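Local atomic coordinates of predicted phosphatase, HAD family (Clostridium acetobutylicum, PDB entry 3MC1), a protein that probably hydrolyses phosphate esters as a phosphatase of the haloacid dehalogenase (HAD) superfamily, though its substrate is not established. Residues 80-85 against 116-121; 93-98 against 126-131; 139-144 against 148-153; 200-205 against 211-216. All blocks are in the same frame, centred on the assembly; numbering follows the deposited sequence.

Contact 1 (80-85 against 116-121); sequences KGMFEN and SKQILE
Met82, present as selenomethionine, reaches from the turn at the end of helix 63-81 to Gln118 and Ile119 on helix 113-122, and nearly every atom along its side chain finds a neighbour. Met82 CB begins the contact 3.9 Å from CG1 of Ile119, with CD1 of the same isoleucine close behind. The next atom, Met82 CG, turns to its own segment and lies over the centre of the Phe83 ring, 3.7 Å above its plane. With chi1 at 63°, CG sits between the backbone N and the carbonyl carbon, and the chain is carried across toward Gln118. There Met82 SE rests 3.6 Å from Gln118 OE1, the two side chains crossing nearly at right angles. A bend at chi3 (-79°) then swings Met82 CE in beside the helix, 3.7 Å from Gln118 CB and 3.8 Å from Ile119 CG1.

In HAD enzymes of this kind the cap is inserted after the first core strand. The segment 80-85 is consistent with the linker that returns the chain from cap to core, and Met82 would then be a peg of that linker set against a core helix. The linker folds as a type I turn from Gly81 to Glu84. Asn85 bonds back to it: Asn85 ND2 donates to Met82 O at 3.3 Å, with an N-H...O angle of 155°, and the acceptor lies in the amide plane. Asn85 ND2 also comes 3.7 Å from Ile119 CG2, crossing that side chain about perpendicularly. Phe77 of helix 63-81 packs on both Met82 and Ile119, while Asn85 also touches Thr16, Ser18 and Phe123.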
loop_
_atom_site.group_PDB
_atom_site.type_symbol
_atom_site.label_atom_id
_atom_site.label_comp_id
_atom_site.label_asym_id
_atom_site.label_seq_id
_atom_site.Cartn_x
_atom_site.Cartn_y
_atom_site.Cartn_z
ATOM N N LYS A 80 16.693 -1.358 8.429
ATOM C CA LYS A 80 16.913 0.060 8.203
ATOM C C LYS A 80 15.842 0.685 7.338
ATOM O O LYS A 80 15.287 1.720 7.690
ATOM C CB LYS A 80 18.272 0.287 7.530
ATOM C CG LYS A 80 19.469 -0.056 8.383
ATOM C CD LYS A 80 20.230 1.198 8.781
ATOM C CE LYS A 80 20.705 1.980 7.558
ATOM N NZ LYS A 80 21.434 3.210 7.973
ATOM N N GLY A 81 15.571 0.051 6.202
ATOM C CA GLY A 81 14.581 0.568 5.276
ATOM C C GLY A 81 13.221 0.934 5.853
ATOM O O GLY A 81 12.700 2.016 5.572
HETATM N N MSE A 82 12.633 0.046 6.650
HETATM C CA MSE A 82 11.309 0.315 7.215
HETATM C C MSE A 82 11.246 1.585 8.058
HETATM O O MSE A 82 10.177 2.183 8.195
HETATM C CB MSE A 82 10.817 -0.880 8.053
HETATM C CG MSE A 82 11.666 -1.208 9.276
HETATM SE SE MSE A 82 10.687 -2.292 10.583
HETATM C CE MSE A 82 9.639 -0.861 11.409
ATOM N N PHE A 83 12.390 2.000 8.602
ATOM C CA PHE A 83 12.468 3.193 9.441
ATOM C C PHE A 83 12.731 4.475 8.648
ATOM O O PHE A 83 12.455 5.565 9.133
ATOM C CB PHE A 83 13.550 3.005 10.517
ATOM C CG PHE A 83 13.323 1.801 11.398
ATOM C CD1 PHE A 83 12.182 1.707 12.190
ATOM C CD2 PHE A 83 14.238 0.750 11.418
ATOM C CE1 PHE A 83 11.954 0.584 12.991
ATOM C CE2 PHE A 83 14.018 -0.376 12.214
ATOM C CZ PHE A 83 12.872 -0.459 13.002
ATOM N N GLU A 84 13.277 4.340 7.443
ATOM C CA GLU A 84 13.537 5.488 6.571
ATOM C C GLU A 84 12.172 5.668 5.927
ATOM O O GLU A 84 11.947 5.393 4.746
ATOM C CB GLU A 84 14.627 5.120 5.562
ATOM C CG GLU A 84 15.902 4.650 6.270
ATOM C CD GLU A 84 17.064 4.379 5.329
ATOM O OE1 GLU A 84 16.915 3.539 4.418
ATOM O OE2 GLU A 84 18.131 5.005 5.509
ATOM N N ASN A 85 11.269 6.155 6.766
ATOM C CA ASN A 85 9.860 6.290 6.458
ATOM C C ASN A 85 9.308 7.541 7.150
ATOM O O ASN A 85 9.951 8.103 8.041
ATOM C CB ASN A 85 9.187 5.062 7.053
ATOM C CG ASN A 85 7.997 4.597 6.282
ATOM O OD1 ASN A 85 7.321 5.372 5.617
ATOM N ND2 ASN A 85 7.713 3.301 6.391
ATOM N N SER A 116 4.396 -4.375 7.921
ATOM C CA SER A 116 3.335 -3.371 8.024
ATOM C C SER A 116 2.943 -3.105 9.476
ATOM O O SER A 116 2.722 -1.965 9.866
ATOM C CB SER A 116 2.115 -3.825 7.227
ATOM O OG SER A 116 2.486 -4.162 5.900
ATOM N N LYS A 117 2.867 -4.164 10.274
ATOM C CA LYS A 117 2.524 -4.034 11.681
ATOM C C LYS A 117 3.622 -3.284 12.448
ATOM O O LYS A 117 3.331 -2.359 13.212
ATOM C CB LYS A 117 2.309 -5.427 12.282
ATOM C CG LYS A 117 1.710 -5.412 13.669
ATOM C CD LYS A 117 1.470 -6.823 14.167
ATOM C CE LYS A 117 0.388 -6.834 15.231
ATOM N NZ LYS A 117 -0.914 -6.363 14.663
ATOM N N GLN A 118 4.883 -3.671 12.229
ATOM C CA GLN A 118 6.011 -3.023 12.900
ATOM C C GLN A 118 6.044 -1.546 12.588
ATOM O O GLN A 118 6.319 -0.724 13.460
ATOM C CB GLN A 118 7.352 -3.603 12.439
ATOM C CG GLN A 118 7.660 -4.999 12.871
ATOM C CD GLN A 118 9.046 -5.408 12.412
ATOM O OE1 GLN A 118 10.056 -4.913 12.927
ATOM N NE2 GLN A 118 9.103 -6.293 11.422
ATOM N N ILE A 119 5.802 -1.217 11.324
ATOM C CA ILE A 119 5.814 0.164 10.869
ATOM C C ILE A 119 4.677 0.983 11.488
ATOM O O ILE A 119 4.910 2.070 12.014
ATOM C CB ILE A 119 5.722 0.212 9.320
ATOM C CG1 ILE A 119 7.033 -0.308 8.714
ATOM C CG2 ILE A 119 5.445 1.620 8.845
ATOM C CD1 ILE A 119 6.919 -0.645 7.236
ATOM N N LEU A 120 3.453 0.464 11.428
ATOM C CA LEU A 120 2.305 1.188 11.977
ATOM C C LEU A 120 2.396 1.357 13.497
ATOM O O LEU A 120 1.970 2.376 14.044
ATOM C CB LEU A 120 1.009 0.487 11.569
ATOM C CG LEU A 120 0.756 0.598 10.058
ATOM C CD1 LEU A 120 -0.395 -0.290 9.620
ATOM C CD2 LEU A 120 0.488 2.057 9.712
ATOM N N GLU A 121 2.962 0.369 14.179
ATOM C CA GLU A 121 3.132 0.466 15.621
ATOM C C GLU A 121 4.265 1.452 15.890
ATOM O O GLU A 121 4.181 2.287 16.796
ATOM C CB GLU A 121 3.458 -0.901 16.220
ATOM C CG GLU A 121 2.403 -1.949 15.924
ATOM C CD GLU A 121 2.641 -3.251 16.665
ATOM O OE1 GLU A 121 3.813 -3.555 16.976
ATOM O OE2 GLU A 121 1.659 -3.974 16.921
#

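Contact 2 (93-98 against 126-131); sequences ALLSSL and AFYFDA
The ring of Tyr128 takes Leu95 over one face, with the leucine CB 3.9 Å above the ring plane and offset toward the rim. This is a CH-pi contact: Leu95 CB stands 4.1 Å from the centroid of the Tyr128 ring and 20° off its normal. Ser96 meets the same ring obliquely, its CA 3.8 Å from Tyr128 CE1. The neighbouring ring, Phe129, has the CB of Tyr128 over part of one face, and its outer end is turned to the leucine. Both methyls of Leu95, CD1 and CD2, straddle that end at 3.8 Å from Phe129 CZ, and Leu95 CD1 also lies 3.9 Å from Tyr128 CD2. CB and CD1 of the leucine thus meet Tyr128, while CD1 and CD2 meet Phe129.

In this Rossmann-like HAD core the end of a crossover is packed on helix 91-101. Segment 126-131 completes the beta-alpha-beta connection from strand 104-109 through helix 113-122 to strand 131-135. The leucine fork reaches the tip of Phe129, with CD1 also against Tyr128, because CG of Leu95 stands beside the backbone N (chi1 -60°). Phe129 goes on to the sheet, packing on Phe9, Leu105 and Val107. Tyr128 remains nearer the surface, where its OH is hydrogen-bonded to Glu92 OE2 on the same helix that supplies Leu95.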
loop_
_atom_site.group_PDB
_atom_site.type_symbol
_atom_site.label_atom_id
_atom_site.label_comp_id
_atom_site.label_asym_id
_atom_site.label_seq_id
_atom_site.Cartn_x
_atom_site.Cartn_y
_atom_site.Cartn_z
ATOM N N ALA A 93 -4.586 12.696 11.780
ATOM C CA ALA A 93 -5.777 13.514 12.017
ATOM C C ALA A 93 -6.965 12.855 11.292
ATOM O O ALA A 93 -8.062 12.730 11.842
ATOM C CB ALA A 93 -5.551 14.909 11.487
ATOM N N LEU A 94 -6.724 12.417 10.060
ATOM C CA LEU A 94 -7.746 11.747 9.256
ATOM C C LEU A 94 -8.267 10.493 9.956
ATOM O O LEU A 94 -9.480 10.333 10.136
ATOM C CB LEU A 94 -7.174 11.363 7.877
ATOM C CG LEU A 94 -8.092 10.493 6.996
ATOM C CD1 LEU A 94 -9.365 11.268 6.646
ATOM C CD2 LEU A 94 -7.367 10.075 5.735
ATOM N N LEU A 95 -7.347 9.611 10.349
ATOM C CA LEU A 95 -7.699 8.364 11.026
ATOM C C LEU A 95 -8.506 8.609 12.291
ATOM O O LEU A 95 -9.487 7.908 12.551
ATOM C CB LEU A 95 -6.436 7.586 11.388
ATOM C CG LEU A 95 -5.540 7.187 10.213
ATOM C CD1 LEU A 95 -4.278 6.484 10.733
ATOM C CD2 LEU A 95 -6.317 6.270 9.290
ATOM N N SER A 96 -8.079 9.587 13.085
ATOM C CA SER A 96 -8.788 9.899 14.324
ATOM C C SER A 96 -10.214 10.338 13.989
ATOM O O SER A 96 -11.175 9.798 14.533
ATOM C CB SER A 96 -8.071 11.018 15.086
ATOM O OG SER A 96 -8.676 11.238 16.350
ATOM N N SER A 97 -10.340 11.308 13.084
ATOM C CA SER A 97 -11.649 11.821 12.676
ATOM C C SER A 97 -12.578 10.704 12.193
ATOM O O SER A 97 -13.750 10.651 12.575
ATOM C CB SER A 97 -11.483 12.869 11.573
ATOM O OG SER A 97 -12.743 13.389 11.160
ATOM N N LEU A 98 -12.056 9.802 11.365
ATOM C CA LEU A 98 -12.875 8.713 10.846
ATOM C C LEU A 98 -13.382 7.764 11.928
ATOM O O LEU A 98 -14.543 7.362 11.899
ATOM C CB LEU A 98 -12.105 7.921 9.777
ATOM C CG LEU A 98 -11.666 8.677 8.520
ATOM C CD1 LEU A 98 -10.985 7.698 7.560
ATOM C CD2 LEU A 98 -12.872 9.341 7.853
ATOM N N ALA A 126 -1.085 2.165 14.864
ATOM C CA ALA A 126 -1.657 0.820 14.855
ATOM C C ALA A 126 -3.054 0.630 15.449
ATOM O O ALA A 126 -3.872 -0.100 14.897
ATOM C CB ALA A 126 -0.685 -0.158 15.511
ATOM N N PHE A 127 -3.335 1.281 16.569
ATOM C CA PHE A 127 -4.628 1.108 17.215
ATOM C C PHE A 127 -5.827 1.761 16.540
ATOM O O PHE A 127 -6.976 1.533 16.942
ATOM C CB PHE A 127 -4.504 1.539 18.673
ATOM C CG PHE A 127 -3.736 0.556 19.507
ATOM C CD1 PHE A 127 -4.253 -0.711 19.750
ATOM C CD2 PHE A 127 -2.484 0.882 20.018
ATOM C CE1 PHE A 127 -3.533 -1.644 20.493
ATOM C CE2 PHE A 127 -1.754 -0.042 20.764
ATOM C CZ PHE A 127 -2.277 -1.305 21.005
ATOM N N TYR A 128 -5.571 2.566 15.516
ATOM C CA TYR A 128 -6.661 3.204 14.779
ATOM C C TYR A 128 -7.309 2.151 13.887
ATOM O O TYR A 128 -8.429 2.328 13.400
ATOM C CB TYR A 128 -6.133 4.323 13.888
ATOM C CG TYR A 128 -5.724 5.587 14.607
ATOM C CD1 TYR A 128 -6.661 6.345 15.317
ATOM C CD2 TYR A 128 -4.409 6.044 14.560
ATOM C CE1 TYR A 128 -6.297 7.527 15.961
ATOM C CE2 TYR A 128 -4.029 7.230 15.199
ATOM C CZ TYR A 128 -4.981 7.965 15.897
ATOM O OH TYR A 128 -4.615 9.131 16.515
ATOM N N PHE A 129 -6.607 1.038 13.697
ATOM C CA PHE A 129 -7.085 -0.015 12.804
ATOM C C PHE A 129 -7.672 -1.241 13.462
ATOM O O PHE A 129 -7.185 -1.699 14.493
ATOM C CB PHE A 129 -5.935 -0.440 11.876
ATOM C CG PHE A 129 -5.410 0.686 11.029
ATOM C CD1 PHE A 129 -6.104 1.092 9.884
ATOM C CD2 PHE A 129 -4.287 1.413 11.431
ATOM C CE1 PHE A 129 -5.690 2.208 9.155
ATOM C CE2 PHE A 129 -3.870 2.530 10.712
ATOM C CZ PHE A 129 -4.574 2.928 9.572
ATOM N N ASP A 130 -8.727 -1.764 12.842
ATOM C CA ASP A 130 -9.403 -2.974 13.289
ATOM C C ASP A 130 -8.548 -4.176 12.895
ATOM O O ASP A 130 -8.586 -5.220 13.542
ATOM C CB ASP A 130 -10.765 -3.092 12.612
ATOM C CG ASP A 130 -11.850 -2.330 13.341
ATOM O OD1 ASP A 130 -11.535 -1.324 14.011
ATOM O OD2 ASP A 130 -13.020 -2.733 13.226
ATOM N N ALA A 131 -7.795 -4.032 11.811
ATOM C CA ALA A 131 -6.925 -5.108 11.357
ATOM C C ALA A 131 -5.900 -4.551 10.380
ATOM O O ALA A 131 -6.136 -3.536 9.731
ATOM C CB ALA A 131 -7.748 -6.211 10.687
#

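Contact 3 (139-144 against 148-153); sequences GKLSTK and IRYAME
Leu141 and Tyr150 meet at about a right angle: CD2 of the leucine touches the tyrosine ring at CD2, 3.8 Å away. Lys144 and Ile148, one turn apart, lie at a slant to each other instead, with CG of the lysine 3.8 Å from CD1 of the isoleucine. Their backbones are joined as well, Ile148 N donating to Lys144 O at 3.0 Å with an N-H...O angle of 163°, the first-turn bond of helix 144-155. Just before it, Thr143 occupies the N-cap position, and its OG1 weakly caps Asp146 N.

Only the aliphatic part of Lys144 belongs to this packing. Successive bends at chi2, chi3 and chi4, each near 55°, curl its end away from Ile148 so that NZ forms a salt bridge with Asp171 OD1. A longer, weak ion pair runs to Asp10, one of the residues that bind the sodium ion. That position is consistent with the conserved lysine of HAD active sites.

Around the contact, helix 144-155 touches strand 131-135 through Tyr150, which packs on Val133, and strand 162-166 through Lys144 and Ile148, which turn to Met164.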
loop_
_atom_site.group_PDB
_atom_site.type_symbol
_atom_site.label_atom_id
_atom_site.label_comp_id
_atom_site.label_asym_id
_atom_site.label_seq_id
_atom_site.Cartn_x
_atom_site.Cartn_y
_atom_site.Cartn_z
ATOM N N GLY A 139 4.951 -14.759 -0.099
ATOM C CA GLY A 139 4.255 -14.336 -1.299
ATOM C C GLY A 139 3.074 -15.172 -1.765
ATOM O O GLY A 139 2.529 -14.908 -2.838
ATOM N N LYS A 140 2.671 -16.170 -0.985
ATOM C CA LYS A 140 1.529 -16.999 -1.378
ATOM C C LYS A 140 0.264 -16.141 -1.429
ATOM O O LYS A 140 -0.628 -16.359 -2.255
ATOM C CB LYS A 140 1.353 -18.164 -0.401
ATOM C CG LYS A 140 2.436 -19.218 -0.556
ATOM C CD LYS A 140 2.099 -20.506 0.165
ATOM C CE LYS A 140 3.140 -21.575 -0.151
ATOM N NZ LYS A 140 2.866 -22.862 0.549
ATOM N N LEU A 141 0.200 -15.166 -0.532
ATOM C CA LEU A 141 -0.915 -14.225 -0.473
ATOM C C LEU A 141 -0.226 -12.869 -0.610
ATOM O O LEU A 141 0.455 -12.437 0.318
ATOM C CB LEU A 141 -1.618 -14.327 0.884
ATOM C CG LEU A 141 -2.768 -13.357 1.166
ATOM C CD1 LEU A 141 -3.931 -13.668 0.240
ATOM C CD2 LEU A 141 -3.205 -13.483 2.627
ATOM N N SER A 142 -0.370 -12.205 -1.755
ATOM C CA SER A 142 0.300 -10.922 -1.928
ATOM C C SER A 142 -0.280 -9.906 -2.909
ATOM O O SER A 142 -0.016 -8.713 -2.758
ATOM C CB SER A 142 1.778 -11.152 -2.268
ATOM O OG SER A 142 1.922 -11.875 -3.474
ATOM N N THR A 143 -1.044 -10.335 -3.913
ATOM C CA THR A 143 -1.599 -9.345 -4.841
ATOM C C THR A 143 -2.673 -8.541 -4.123
ATOM O O THR A 143 -3.289 -9.025 -3.174
ATOM C CB THR A 143 -2.203 -9.988 -6.122
ATOM O OG1 THR A 143 -3.278 -10.863 -5.772
ATOM C CG2 THR A 143 -1.126 -10.770 -6.888
ATOM N N LYS A 144 -2.883 -7.307 -4.569
ATOM C CA LYS A 144 -3.867 -6.425 -3.961
ATOM C C LYS A 144 -5.250 -7.073 -3.897
ATOM O O LYS A 144 -5.930 -7.012 -2.872
ATOM C CB LYS A 144 -3.914 -5.103 -4.742
ATOM C CG LYS A 144 -4.673 -3.977 -4.058
ATOM C CD LYS A 144 -4.167 -3.685 -2.642
ATOM C CE LYS A 144 -2.657 -3.438 -2.592
ATOM N NZ LYS A 144 -2.186 -2.389 -3.546
ATOM N N ILE A 148 -7.103 -7.912 -0.244
ATOM C CA ILE A 148 -8.362 -7.245 0.056
ATOM C C ILE A 148 -9.433 -8.325 0.300
ATOM O O ILE A 148 -10.205 -8.243 1.253
ATOM C CB ILE A 148 -8.799 -6.323 -1.111
ATOM C CG1 ILE A 148 -7.893 -5.082 -1.157
ATOM C CG2 ILE A 148 -10.263 -5.924 -0.937
ATOM C CD1 ILE A 148 -8.084 -4.183 -2.397
ATOM N N ARG A 149 -9.454 -9.342 -0.560
ATOM C CA ARG A 149 -10.430 -10.424 -0.442
ATOM C C ARG A 149 -10.293 -11.160 0.886
ATOM O O ARG A 149 -11.291 -11.505 1.511
ATOM C CB ARG A 149 -10.268 -11.420 -1.601
ATOM C CG ARG A 149 -11.419 -12.416 -1.720
ATOM C CD ARG A 149 -11.273 -13.322 -2.936
ATOM N NE ARG A 149 -11.075 -12.578 -4.179
ATOM C CZ ARG A 149 -11.978 -11.772 -4.727
ATOM N NH1 ARG A 149 -13.154 -11.596 -4.140
ATOM N NH2 ARG A 149 -11.709 -11.147 -5.869
ATOM N N TYR A 150 -9.056 -11.407 1.312
ATOM C CA TYR A 150 -8.810 -12.102 2.570
ATOM C C TYR A 150 -9.177 -11.208 3.747
ATOM O O TYR A 150 -9.715 -11.678 4.739
ATOM C CB TYR A 150 -7.337 -12.524 2.681
ATOM C CG TYR A 150 -7.033 -13.379 3.899
ATOM C CD1 TYR A 150 -7.617 -14.639 4.063
ATOM C CD2 TYR A 150 -6.179 -12.923 4.895
ATOM C CE1 TYR A 150 -7.351 -15.419 5.199
ATOM C CE2 TYR A 150 -5.911 -13.687 6.029
ATOM C CZ TYR A 150 -6.497 -14.932 6.179
ATOM O OH TYR A 150 -6.221 -15.673 7.314
ATOM N N ALA A 151 -8.884 -9.918 3.638
ATOM C CA ALA A 151 -9.211 -8.984 4.709
ATOM C C ALA A 151 -10.731 -8.937 4.884
ATOM O O ALA A 151 -11.243 -8.983 6.008
ATOM C CB ALA A 151 -8.676 -7.593 4.375
HETATM N N MSE A 152 -11.447 -8.843 3.768
HETATM C CA MSE A 152 -12.899 -8.800 3.810
HETATM C C MSE A 152 -13.437 -10.113 4.386
HETATM O O MSE A 152 -14.309 -10.105 5.256
HETATM C CB MSE A 152 -13.445 -8.537 2.409
HETATM C CG MSE A 152 -13.090 -7.141 1.899
HETATM SE SE MSE A 152 -13.759 -6.773 0.126
HETATM C CE MSE A 152 -15.634 -6.521 0.567
ATOM N N GLU A 153 -12.903 -11.237 3.919
ATOM C CA GLU A 153 -13.316 -12.541 4.429
ATOM C C GLU A 153 -13.060 -12.650 5.935
ATOM O O GLU A 153 -13.915 -13.122 6.687
ATOM C CB GLU A 153 -12.559 -13.659 3.702
ATOM C CG GLU A 153 -13.003 -13.867 2.259
ATOM C CD GLU A 153 -12.195 -14.927 1.553
ATOM O OE1 GLU A 153 -11.459 -15.662 2.239
ATOM O OE2 GLU A 153 -12.296 -15.028 0.313
#

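Contact 4 (200-205 against 211-216); sequences ANYIVN and HKKILE
Aliphatic contact comes first: CB of Lys213 lies 4.0 Å from CG1 of Val204, and Lys213 CG is 4.1 Å from CB of Tyr202. The lysine therefore spans two residues on the same side of strand 202-204, beginning at the valine and passing the tyrosine. Its chain has a single bend, at chi2 (67°); beyond it the side chain runs on extended and crosses Tyr202 at about a right angle.

The aromatic contact has to be read with caution. The modelled approach of Lys213 CE to the Tyr202 ring is too close to be reliable, so the exact fit is doubtful; NZ is modelled near the ring plane, at its edge.

Polar bonding belongs to the surroundings. Strand 202-204, an outermost strand of the parallel sheet, pairs through the backbones of Tyr202 and Val204 with strand 182-185 and its continuation at Thr186. Helix 207-215 folds back over it, and Ile183 of strand 182-185 touches both Tyr202 and Lys213.

What joins strand to helix here is thus mainly the hydrocarbon of a lysine, a contact that rests on shape and on burial of methylenes rather than on the ammonium group.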
loop_
_atom_site.group_PDB
_atom_site.type_symbol
_atom_site.label_atom_id
_atom_site.label_comp_id
_atom_site.label_asym_id
_atom_site.label_seq_id
_atom_site.Cartn_x
_atom_site.Cartn_y
_atom_site.Cartn_z
ATOM N N ALA A 200 -10.297 4.268 -11.393
ATOM C CA ALA A 200 -10.538 4.772 -10.043
ATOM C C ALA A 200 -11.932 5.383 -9.989
ATOM O O ALA A 200 -12.315 6.159 -10.853
ATOM C CB ALA A 200 -9.490 5.814 -9.670
ATOM N N ASN A 201 -12.702 5.015 -8.976
ATOM C CA ASN A 201 -14.056 5.526 -8.834
ATOM C C ASN A 201 -14.080 6.956 -8.281
ATOM O O ASN A 201 -15.052 7.691 -8.461
ATOM C CB ASN A 201 -14.866 4.558 -7.954
ATOM C CG ASN A 201 -15.015 3.174 -8.584
ATOM O OD1 ASN A 201 -15.764 3.000 -9.547
ATOM N ND2 ASN A 201 -14.301 2.189 -8.044
ATOM N N TYR A 202 -13.001 7.354 -7.617
ATOM C CA TYR A 202 -12.887 8.696 -7.045
ATOM C C TYR A 202 -11.396 9.036 -7.008
ATOM O O TYR A 202 -10.577 8.143 -6.793
ATOM C CB TYR A 202 -13.446 8.714 -5.625
ATOM C CG TYR A 202 -14.761 7.992 -5.476
ATOM C CD1 TYR A 202 -15.961 8.691 -5.431
ATOM C CD2 TYR A 202 -14.814 6.597 -5.437
ATOM C CE1 TYR A 202 -17.174 8.017 -5.357
ATOM C CE2 TYR A 202 -16.034 5.923 -5.364
ATOM C CZ TYR A 202 -17.207 6.644 -5.331
ATOM O OH TYR A 202 -18.426 6.001 -5.306
ATOM N N ILE A 203 -11.043 10.304 -7.221
ATOM C CA ILE A 203 -9.637 10.724 -7.213
ATOM C C ILE A 203 -9.416 12.047 -6.480
ATOM O O ILE A 203 -10.039 13.060 -6.810
ATOM C CB ILE A 203 -9.091 10.865 -8.651
ATOM C CG1 ILE A 203 -9.286 9.552 -9.417
ATOM C CG2 ILE A 203 -7.612 11.205 -8.614
ATOM C CD1 ILE A 203 -8.828 9.598 -10.862
ATOM N N VAL A 204 -8.526 12.033 -5.487
ATOM C CA VAL A 204 -8.225 13.227 -4.699
ATOM C C VAL A 204 -6.730 13.539 -4.681
ATOM O O VAL A 204 -5.894 12.644 -4.837
ATOM C CB VAL A 204 -8.727 13.089 -3.240
ATOM C CG1 VAL A 204 -10.218 12.762 -3.240
ATOM C CG2 VAL A 204 -7.927 12.029 -2.499
ATOM N N ASN A 205 -6.392 14.808 -4.478
ATOM C CA ASN A 205 -4.990 15.219 -4.482
ATOM C C ASN A 205 -4.381 15.534 -3.114
ATOM O O ASN A 205 -3.207 15.897 -3.029
ATOM C CB ASN A 205 -4.824 16.424 -5.404
ATOM C CG ASN A 205 -5.765 17.550 -5.048
ATOM O OD1 ASN A 205 -5.681 18.129 -3.963
ATOM N ND2 ASN A 205 -6.684 17.862 -5.958
ATOM N N HIS A 211 -10.442 13.070 3.085
ATOM C CA HIS A 211 -11.361 13.102 4.213
ATOM C C HIS A 211 -12.768 13.452 3.736
ATOM O O HIS A 211 -13.724 12.730 4.016
ATOM C CB HIS A 211 -10.885 14.134 5.241
ATOM C CG HIS A 211 -11.658 14.117 6.524
ATOM N ND1 HIS A 211 -13.024 14.307 6.577
ATOM C CD2 HIS A 211 -11.259 13.921 7.802
ATOM C CE1 HIS A 211 -13.431 14.226 7.831
ATOM N NE2 HIS A 211 -12.379 13.992 8.595
ATOM N N LYS A 212 -12.882 14.557 3.003
ATOM C CA LYS A 212 -14.167 15.032 2.487
ATOM C C LYS A 212 -14.870 13.988 1.635
ATOM O O LYS A 212 -16.066 13.739 1.801
ATOM C CB LYS A 212 -13.963 16.291 1.641
ATOM C CG LYS A 212 -13.320 17.460 2.370
ATOM C CD LYS A 212 -13.191 18.658 1.435
ATOM C CE LYS A 212 -12.564 19.859 2.128
ATOM N NZ LYS A 212 -13.383 20.336 3.268
ATOM N N LYS A 213 -14.114 13.376 0.727
ATOM C CA LYS A 213 -14.644 12.366 -0.183
ATOM C C LYS A 213 -15.162 11.123 0.527
ATOM O O LYS A 213 -16.180 10.558 0.129
ATOM C CB LYS A 213 -13.570 11.954 -1.191
ATOM C CG LYS A 213 -14.115 11.214 -2.397
ATOM C CD LYS A 213 -14.978 12.146 -3.237
ATOM C CE LYS A 213 -15.234 11.592 -4.631
ATOM N NZ LYS A 213 -15.990 12.568 -5.462
ATOM N N ILE A 214 -14.454 10.681 1.560
ATOM C CA ILE A 214 -14.885 9.500 2.294
ATOM C C ILE A 214 -16.269 9.745 2.874
ATOM O O ILE A 214 -17.142 8.879 2.829
ATOM C CB ILE A 214 -13.911 9.155 3.442
ATOM C CG1 ILE A 214 -12.578 8.671 2.862
ATOM C CG2 ILE A 214 -14.515 8.072 4.339
ATOM C CD1 ILE A 214 -11.535 8.352 3.922
ATOM N N LEU A 215 -16.465 10.938 3.415
ATOM C CA LEU A 215 -17.740 11.295 4.008
ATOM C C LEU A 215 -18.863 11.408 2.979
ATOM O O LEU A 215 -19.852 10.677 3.055
ATOM C CB LEU A 215 -17.606 12.609 4.785
ATOM C CG LEU A 215 -16.687 12.591 6.014
ATOM C CD1 LEU A 215 -16.584 13.997 6.600
ATOM C CD2 LEU A 215 -17.227 11.617 7.054
ATOM N N GLU A 216 -18.722 12.300 2.003
ATOM C CA GLU A 216 -19.795 12.443 1.032
ATOM C C GLU A 216 -20.071 11.184 0.231
ATOM O O GLU A 216 -20.931 11.176 -0.641
ATOM C CB GLU A 216 -19.555 13.637 0.103
ATOM C CG GLU A 216 -18.195 13.748 -0.530
ATOM C CD GLU A 216 -18.109 14.963 -1.443
ATOM O OE1 GLU A 216 -18.815 14.980 -2.477
ATOM O OE2 GLU A 216 -17.349 15.906 -1.125
#

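From the N terminus, the first to open is contact 1, at the end of helix 63-81; contact 2 opens at 93-98 before 116-121 closes contact 1, and closes itself at 126-131. The two loops therefore cross, tying the cap side and helix 91-101 to successive parts of one crossover. Contact 3 follows in series as a short local closure at the start of helix 144-155. Contact 4, also local, closes the C-terminal strand-helix unit at the sheet's opposite border from strand 131-135. Although far apart along the chain, contacts 2 and 4 touch: Ser97 OG and His211 NE2 are 2.7 Å apart, a probable hydrogen bond, and Leu98 packs on Ile214, joining helices 91-101 and 207-215.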